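Side-chain contacts in catechol 1,2-dioxygenase (Burkholderia ambifaria, PDB 5VXT), which probably catalyses the iron(III)-dependent intradiol ring cleavage of catechol by molecular oxygen to cis,cis-muconate, as in other catechol 1,2-dioxygenases: residues B[41-44]-B[45-48]; B[76-79]-B[80-84]; B[310-313]-B[314-317]. All blocks are in the same frame, centred on the assembly; numbering follows the deposited sequence.

Contact 1: B[41-44]-B[45-48]. With PTY (phosphatidylethanolamine), chain C.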
# COMPACT_ATOMS: atom_id res chain seq x y z
N ASN B 41 6.72 -6.53 18.28
CA ASN B 41 5.35 -6.72 18.71
C ASN B 41 4.85 -8.06 18.17
O ASN B 41 4.79 -8.25 16.95
CB ASN B 41 4.48 -5.57 18.22
CG ASN B 41 3.05 -5.71 18.63
OD1 ASN B 41 2.26 -6.36 17.95
ND2 ASN B 41 2.70 -5.12 19.77
N ALA B 42 4.50 -8.98 19.07
CA ALA B 42 4.14 -10.33 18.65
C ALA B 42 2.92 -10.34 17.75
O ALA B 42 2.86 -11.11 16.78
CB ALA B 42 3.91 -11.22 19.87
N ARG B 43 1.91 -9.52 18.05
CA ARG B 43 0.70 -9.50 17.24
C ARG B 43 1.00 -9.05 15.81
O ARG B 43 0.44 -9.60 14.85
CB ARG B 43 -0.35 -8.60 17.88
CG ARG B 43 -1.63 -8.41 17.05
CD ARG B 43 -2.38 -9.71 16.77
NE ARG B 43 -3.73 -9.44 16.27
CZ ARG B 43 -4.61 -10.36 15.89
NH1 ARG B 43 -4.27 -11.64 15.92
NH2 ARG B 43 -5.81 -9.99 15.46
N THR B 44 1.85 -8.03 15.66
CA THR B 44 2.21 -7.57 14.31
C THR B 44 3.02 -8.63 13.57
O THR B 44 2.81 -8.84 12.36
CB THR B 44 3.00 -6.26 14.41
OG1 THR B 44 2.18 -5.27 15.04
CG2 THR B 44 3.40 -5.74 13.03
N GLN B 45 3.93 -9.30 14.27
CA GLN B 45 4.69 -10.39 13.65
C GLN B 45 3.76 -11.49 13.15
O GLN B 45 3.92 -11.99 12.02
CB GLN B 45 5.70 -10.96 14.64
CG GLN B 45 6.76 -9.96 15.08
CD GLN B 45 7.48 -10.40 16.34
OE1 GLN B 45 6.99 -11.26 17.09
NE2 GLN B 45 8.64 -9.79 16.61
N GLN B 46 2.77 -11.87 13.97
CA GLN B 46 1.80 -12.89 13.58
C GLN B 46 1.02 -12.48 12.34
O GLN B 46 0.88 -13.27 11.39
CB GLN B 46 0.85 -13.17 14.75
CG GLN B 46 -0.37 -13.99 14.34
CD GLN B 46 -1.49 -13.98 15.37
OE1 GLN B 46 -1.64 -13.02 16.12
NE2 GLN B 46 -2.27 -15.05 15.41
N ILE B 47 0.48 -11.26 12.33
CA ILE B 47 -0.29 -10.80 11.18
C ILE B 47 0.57 -10.75 9.94
O ILE B 47 0.16 -11.20 8.86
CB ILE B 47 -0.94 -9.43 11.47
CG1 ILE B 47 -2.02 -9.59 12.54
CG2 ILE B 47 -1.49 -8.83 10.15
CD1 ILE B 47 -2.66 -8.29 12.98
N VAL B 48 1.78 -10.17 10.06
CA VAL B 48 2.66 -10.05 8.89
C VAL B 48 3.03 -11.42 8.36
O VAL B 48 3.03 -11.65 7.14
CB VAL B 48 3.91 -9.21 9.24
CG1 VAL B 48 4.98 -9.35 8.14
CG2 VAL B 48 3.54 -7.74 9.43
C1 PTY C . -0.35 -0.98 15.02
C2 PTY C . 2.10 5.00 15.83
C3 PTY C . 0.62 5.25 15.59
O4 PTY C . -0.23 -2.17 14.25
C5 PTY C . 0.62 1.24 15.47
C6 PTY C . 0.81 -0.05 14.69
O7 PTY C . 0.79 0.25 13.30
C8 PTY C . 2.12 0.38 12.72
O10 PTY C . 2.91 1.21 13.15
C11 PTY C . 2.46 -0.53 11.58
C12 PTY C . 1.17 -1.27 11.27
C13 PTY C . 1.18 -1.78 9.84
C14 PTY C . 1.12 -3.29 9.85
C15 PTY C . 0.52 -3.76 8.54
C16 PTY C . 1.13 -2.97 7.39
C17 PTY C . 1.13 -3.80 6.12
C18 PTY C . 1.55 -5.22 6.46
C19 PTY C . 1.67 -6.05 5.20
C20 PTY C . 2.91 -6.92 5.29
C21 PTY C . 2.63 -8.31 4.73
C22 PTY C . 1.53 -8.28 3.69
C23 PTY C . 2.09 -8.46 2.28
C24 PTY C . 2.21 -7.11 1.58
C25 PTY C . 3.59 -6.50 1.80
C26 PTY C . 3.85 -5.49 0.70
C27 PTY C . 5.25 -5.66 0.13
C28 PTY C . 5.40 -4.75 -1.07
C29 PTY C . 5.24 -3.31 -0.63
C30 PTY C . -1.36 -3.07 14.17
C31 PTY C . -1.32 -4.29 13.27
O30 PTY C . -2.35 -2.82 14.82
C32 PTY C . -1.84 -3.88 11.89
C33 PTY C . -1.93 -5.05 10.92
C34 PTY C . -2.98 -4.77 9.85
C35 PTY C . -3.17 -5.96 8.92
C36 PTY C . -4.36 -5.74 8.00
C37 PTY C . -4.11 -4.51 7.13
C38 PTY C . -4.76 -4.70 5.77
C39 PTY C . -4.51 -3.50 4.88
C40 PTY C . -4.64 -3.91 3.41
C41 PTY C . -5.54 -2.93 2.66
C42 PTY C . -5.83 -3.33 1.22
C43 PTY C . -6.78 -2.32 0.58
C44 PTY C . -6.43 -0.91 1.02
P1 PTY C . -1.10 3.25 15.54
O11 PTY C . 0.05 4.17 14.86
O12 PTY C . -2.40 3.56 14.84
O13 PTY C . -1.00 3.40 17.04
O14 PTY C . -0.66 1.76 15.13
N1 PTY C . 2.25 3.95 16.82
O HOH W 1 -5.39 -14.62 16.77
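Val48 N reaches back to Thr44 O at 2.8 Å, the shortest of four i to i+4 backbone bonds that open helix 42-62. Beside it the two side chains meet methyl to methyl, Thr44 CG2 lying 4.1 Å from Val48 CG2. Asn41 is the N-cap: its OD1 accepts Thr44 N at 2.9 Å in the carbonyl plane and so satisfies a first-turn N-H that precedes the regular helical bonds, while its backbone O takes Gln45 N. Gln45 runs back along this first turn, with its CG 3.2 Å from Asn41 O and its amide beside Ala42.

On another side of the helix, Arg43 bends at its second torsion (chi2 60°), which swings the guanidinium alongside Gln46 and Ile47. NH1 of Arg43 donates to Gln46 OE1 at 3.0 Å. The acceptor sits at the guanidinium edge, in its plane, but the donor stands above the glutamine carbonyl plane by 51° and misses the lone pairs; the two flat groups are turned 64° against each other. A water is held weakly between Arg43 NH1 and Gln46 NE2. Ile47 lies over one guanidinium face, toward its rim, with CD1 3.6 Å from Arg43 NE, and sends its other branch to the phosphatidylethanolamine, CG2 to lipid C35 at 3.5 Å.

The polar ends continue into the second subunit: Arg43 NH2 to Glu68 and Leu62 O, Thr44 OG1 to Arg228, Gln45 NE2 to Leu229 O, all of that chain. The turn thus divides its chemistry between nonpolar contact with a lipid tail and polar bonding across the dimer interface. Gln46 OE1, with Glu68 and Leu62 O of the second subunit, probably balances the charge of Arg43 and limits its swing.

Contact 2: B[76-79]-B[80-84]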
# COMPACT_ATOMS: atom_id res chain seq x y z
N LEU B 76 1.12 0.70 -5.13
CA LEU B 76 0.99 1.12 -3.73
C LEU B 76 1.64 2.47 -3.50
O LEU B 76 1.15 3.26 -2.68
CB LEU B 76 1.60 0.07 -2.80
CG LEU B 76 0.90 -1.29 -2.69
CD1 LEU B 76 1.67 -2.19 -1.74
CD2 LEU B 76 -0.54 -1.10 -2.21
N ASN B 77 2.74 2.76 -4.19
CA ASN B 77 3.34 4.08 -4.07
C ASN B 77 2.37 5.15 -4.53
O ASN B 77 2.17 6.17 -3.84
CB ASN B 77 4.65 4.14 -4.85
CG ASN B 77 5.83 3.60 -4.07
OD1 ASN B 77 5.86 3.68 -2.84
ND2 ASN B 77 6.82 3.06 -4.78
N LYS B 78 1.73 4.95 -5.69
CA LYS B 78 0.75 5.92 -6.17
C LYS B 78 -0.45 6.00 -5.23
O LYS B 78 -0.99 7.09 -5.01
CB LYS B 78 0.31 5.54 -7.59
CG LYS B 78 -0.78 6.44 -8.15
CD LYS B 78 -0.92 6.25 -9.66
CE LYS B 78 -2.27 6.71 -10.16
NZ LYS B 78 -2.64 8.04 -9.61
N LEU B 79 -0.88 4.87 -4.68
CA LEU B 79 -2.06 4.86 -3.80
C LEU B 79 -1.83 5.73 -2.57
O LEU B 79 -2.74 6.45 -2.13
CB LEU B 79 -2.40 3.42 -3.40
CG LEU B 79 -3.59 3.21 -2.45
CD1 LEU B 79 -4.93 3.38 -3.16
CD2 LEU B 79 -3.52 1.85 -1.76
N GLY B 80 -0.63 5.67 -2.00
CA GLY B 80 -0.29 6.48 -0.84
C GLY B 80 0.02 7.92 -1.19
O GLY B 80 -0.34 8.83 -0.44
N GLN B 81 0.70 8.15 -2.32
CA GLN B 81 0.89 9.51 -2.80
C GLN B 81 -0.46 10.20 -3.02
O GLN B 81 -0.60 11.40 -2.76
CB GLN B 81 1.72 9.53 -4.08
CG GLN B 81 3.21 9.68 -3.86
CD GLN B 81 3.60 11.09 -3.42
OE1 GLN B 81 2.95 12.06 -3.80
NE2 GLN B 81 4.66 11.19 -2.62
N ASP B 82 -1.45 9.45 -3.50
CA ASP B 82 -2.79 10.00 -3.69
C ASP B 82 -3.54 10.17 -2.38
O ASP B 82 -4.55 10.89 -2.34
CB ASP B 82 -3.62 9.09 -4.62
CG ASP B 82 -3.22 9.20 -6.09
OD1 ASP B 82 -2.55 10.18 -6.47
OD2 ASP B 82 -3.61 8.31 -6.87
N GLY B 83 -3.08 9.51 -1.31
CA GLY B 83 -3.79 9.50 -0.04
C GLY B 83 -5.06 8.67 -0.04
O GLY B 83 -5.99 8.98 0.71
N GLU B 84 -5.11 7.60 -0.84
CA GLU B 84 -6.37 6.96 -1.18
C GLU B 84 -6.52 5.55 -0.63
O GLU B 84 -7.48 4.86 -1.00
CB GLU B 84 -6.54 6.94 -2.70
CG GLU B 84 -7.10 8.24 -3.27
CD GLU B 84 -7.54 8.10 -4.71
OE1 GLU B 84 -7.53 9.11 -5.44
OE2 GLU B 84 -7.89 6.98 -5.10
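Lys78 points CG opposite its backbone nitrogen (chi1 176°), stays extended and turns only at its end (chi4 47°), while Asp82 tucks CG beside its own backbone N (chi1 -75°); together these bring ammonium and carboxylate into a salt bridge one turn apart. The pair sits where helix 66-81 gives way to a Schellman motif. Gly83, with positive phi, sends its N back to Gly80 O at 3.0 Å, and Glu84 N closes the wider loop on Leu79 O at 2.9 Å. Glu84 is also the N-cap residue of helix 85-91, making this a tight helix-to-helix corner.

In the salt bridge, Lys78 NZ approaches the syn lone pair of Asp82 OD2 at 2.9 Å. Each end has a second partner near helix 221-229: NZ donates to Gln219 O, and OD2 accepts from Ala221 N. With both Lys78 NZ and Ala221 N on OD2, the rotation of the Asp82 carboxylate is probably restricted. Glu84 OE2 is bonded to Thr222 of the same helix, and Asn77 OD1 accepts Ala85 N of the second subunit. Across the reversal, Leu79 CD1 lies 3.9 Å from Glu84 CB and 3.7 Å from Glu84 O.

Contact 3: B[310-313]-B[314-317]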
# COMPACT_ATOMS: atom_id res chain seq x y z
N GLY B 310 -20.94 -1.97 30.71
CA GLY B 310 -20.32 -0.67 30.55
C GLY B 310 -19.37 -0.54 29.38
O GLY B 310 -18.76 0.52 29.22
N LYS B 311 -19.24 -1.57 28.55
CA LYS B 311 -18.22 -1.60 27.51
C LYS B 311 -18.85 -1.50 26.12
O LYS B 311 -19.94 -2.02 25.88
CB LYS B 311 -17.38 -2.87 27.61
N ASP B 312 -18.15 -0.81 25.22
CA ASP B 312 -18.51 -0.69 23.80
C ASP B 312 -17.40 -1.38 23.01
O ASP B 312 -16.39 -0.76 22.68
CB ASP B 312 -18.65 0.79 23.40
CG ASP B 312 -18.97 0.99 21.91
OD1 ASP B 312 -19.01 -0.00 21.14
OD2 ASP B 312 -19.17 2.15 21.49
N ASN B 313 -17.61 -2.65 22.69
CA ASN B 313 -16.56 -3.43 22.04
C ASN B 313 -16.52 -3.28 20.52
O ASN B 313 -15.70 -3.94 19.89
CB ASN B 313 -16.68 -4.91 22.41
CG ASN B 313 -16.35 -5.19 23.88
OD1 ASN B 313 -15.57 -4.47 24.51
ND2 ASN B 313 -16.95 -6.24 24.43
N GLN B 314 -17.37 -2.45 19.91
CA GLN B 314 -17.34 -2.28 18.45
C GLN B 314 -16.97 -0.87 17.99
O GLN B 314 -16.95 -0.62 16.78
CB GLN B 314 -18.68 -2.68 17.81
CG GLN B 314 -19.95 -1.96 18.38
CD GLN B 314 -20.22 -0.58 17.77
OE1 GLN B 314 -20.52 -0.46 16.57
NE2 GLN B 314 -20.16 0.46 18.60
N ILE B 315 -16.68 0.06 18.91
CA ILE B 315 -16.20 1.38 18.51
C ILE B 315 -14.85 1.23 17.82
O ILE B 315 -14.03 0.38 18.19
CB ILE B 315 -16.11 2.32 19.73
CG1 ILE B 315 -15.80 3.76 19.28
CG2 ILE B 315 -15.06 1.84 20.71
CD1 ILE B 315 -16.03 4.82 20.37
N VAL B 316 -14.61 2.06 16.82
CA VAL B 316 -13.48 1.92 15.91
C VAL B 316 -12.62 3.17 16.00
O VAL B 316 -13.12 4.29 15.85
CB VAL B 316 -13.96 1.68 14.47
CG1 VAL B 316 -12.81 1.78 13.48
CG2 VAL B 316 -14.64 0.34 14.36
N GLU B 317 -11.32 2.98 16.24
CA GLU B 317 -10.34 4.05 16.19
C GLU B 317 -9.60 4.00 14.86
O GLU B 317 -9.05 2.95 14.49
CB GLU B 317 -9.34 3.95 17.35
CG GLU B 317 -9.94 4.19 18.72
CD GLU B 317 -10.58 5.56 18.83
OE1 GLU B 317 -11.78 5.64 19.16
OE2 GLU B 317 -9.87 6.56 18.56
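Asp312 OD1 gathers donors from the two residues that follow Asn313. The shortest bond comes from Gln314 NE2 at 2.8 Å and is nearly straight; it uses the syn lone pair of the carboxylate oxygen and lies close to the plane of the amide. Carboxylate and amide are almost coplanar, their planes only 2° apart, so the two flat groups meet edge to edge without stacking. On its anti side the same oxygen accepts Gln314 N at 3.2 Å, the donor standing 30° out of the carboxylate plane. A third donor, Ile315 N, also lies 3.2 Å from Asp312 OD1, but its bond is bent and weak.

The bond from the aspartate side chain to the backbone N two residues on makes this an Asx turn, set in the loop that links strand 295-303 to strand 321-322. Gln314 can serve the same oxygen from both backbone and side chain because its CG stands between the backbone N and the carbonyl carbon (chi1 55°), and the chain then bends at chi2, bringing the amide round to the Asp312 carboxylate. This bend leaves Gln314 CG 3.5 Å from Asp312 OD1.

Other parts of the chain meet Asp312 OD2 and both ends of the Gln314 amide. Lys250, just ahead of strand 251-256, gives its N to Asp312 OD2 and its O to Gln314 NE2, whose second bond this is; Gln314 OE1 accepts from Arg117 NH2. Further along the loop, Glu317 N donates to Asp67 OD1 of the second subunit. Ile315 crosses Asp312 at about a right angle and supplies the nonpolar side, its CB 3.5 Å from Asp312 OD2 and its CG2 3.5 Å from the backbone O of Asp312.

How the contacts relate
From the N terminus the three contacts follow in series, each within one unbroken stretch, so none closes a long loop, nests in another or crosses it. Contact 1 starts helix 42-62; contact 2 ends the next helix, 66-81, and turns into helix 85-91. Their centres are about 24 Å apart, and each gives one residue to the same phosphatidylethanolamine pocket. Contact 3 comes far later, in the loop after strand 295-303, and fastens that loop to the chain just before strand 251-256. Its centre is about 22 Å from that of contact 1 and about 30 Å from that of contact 2. All three reach the second subunit, so helical region and late loop both take part in the dimer.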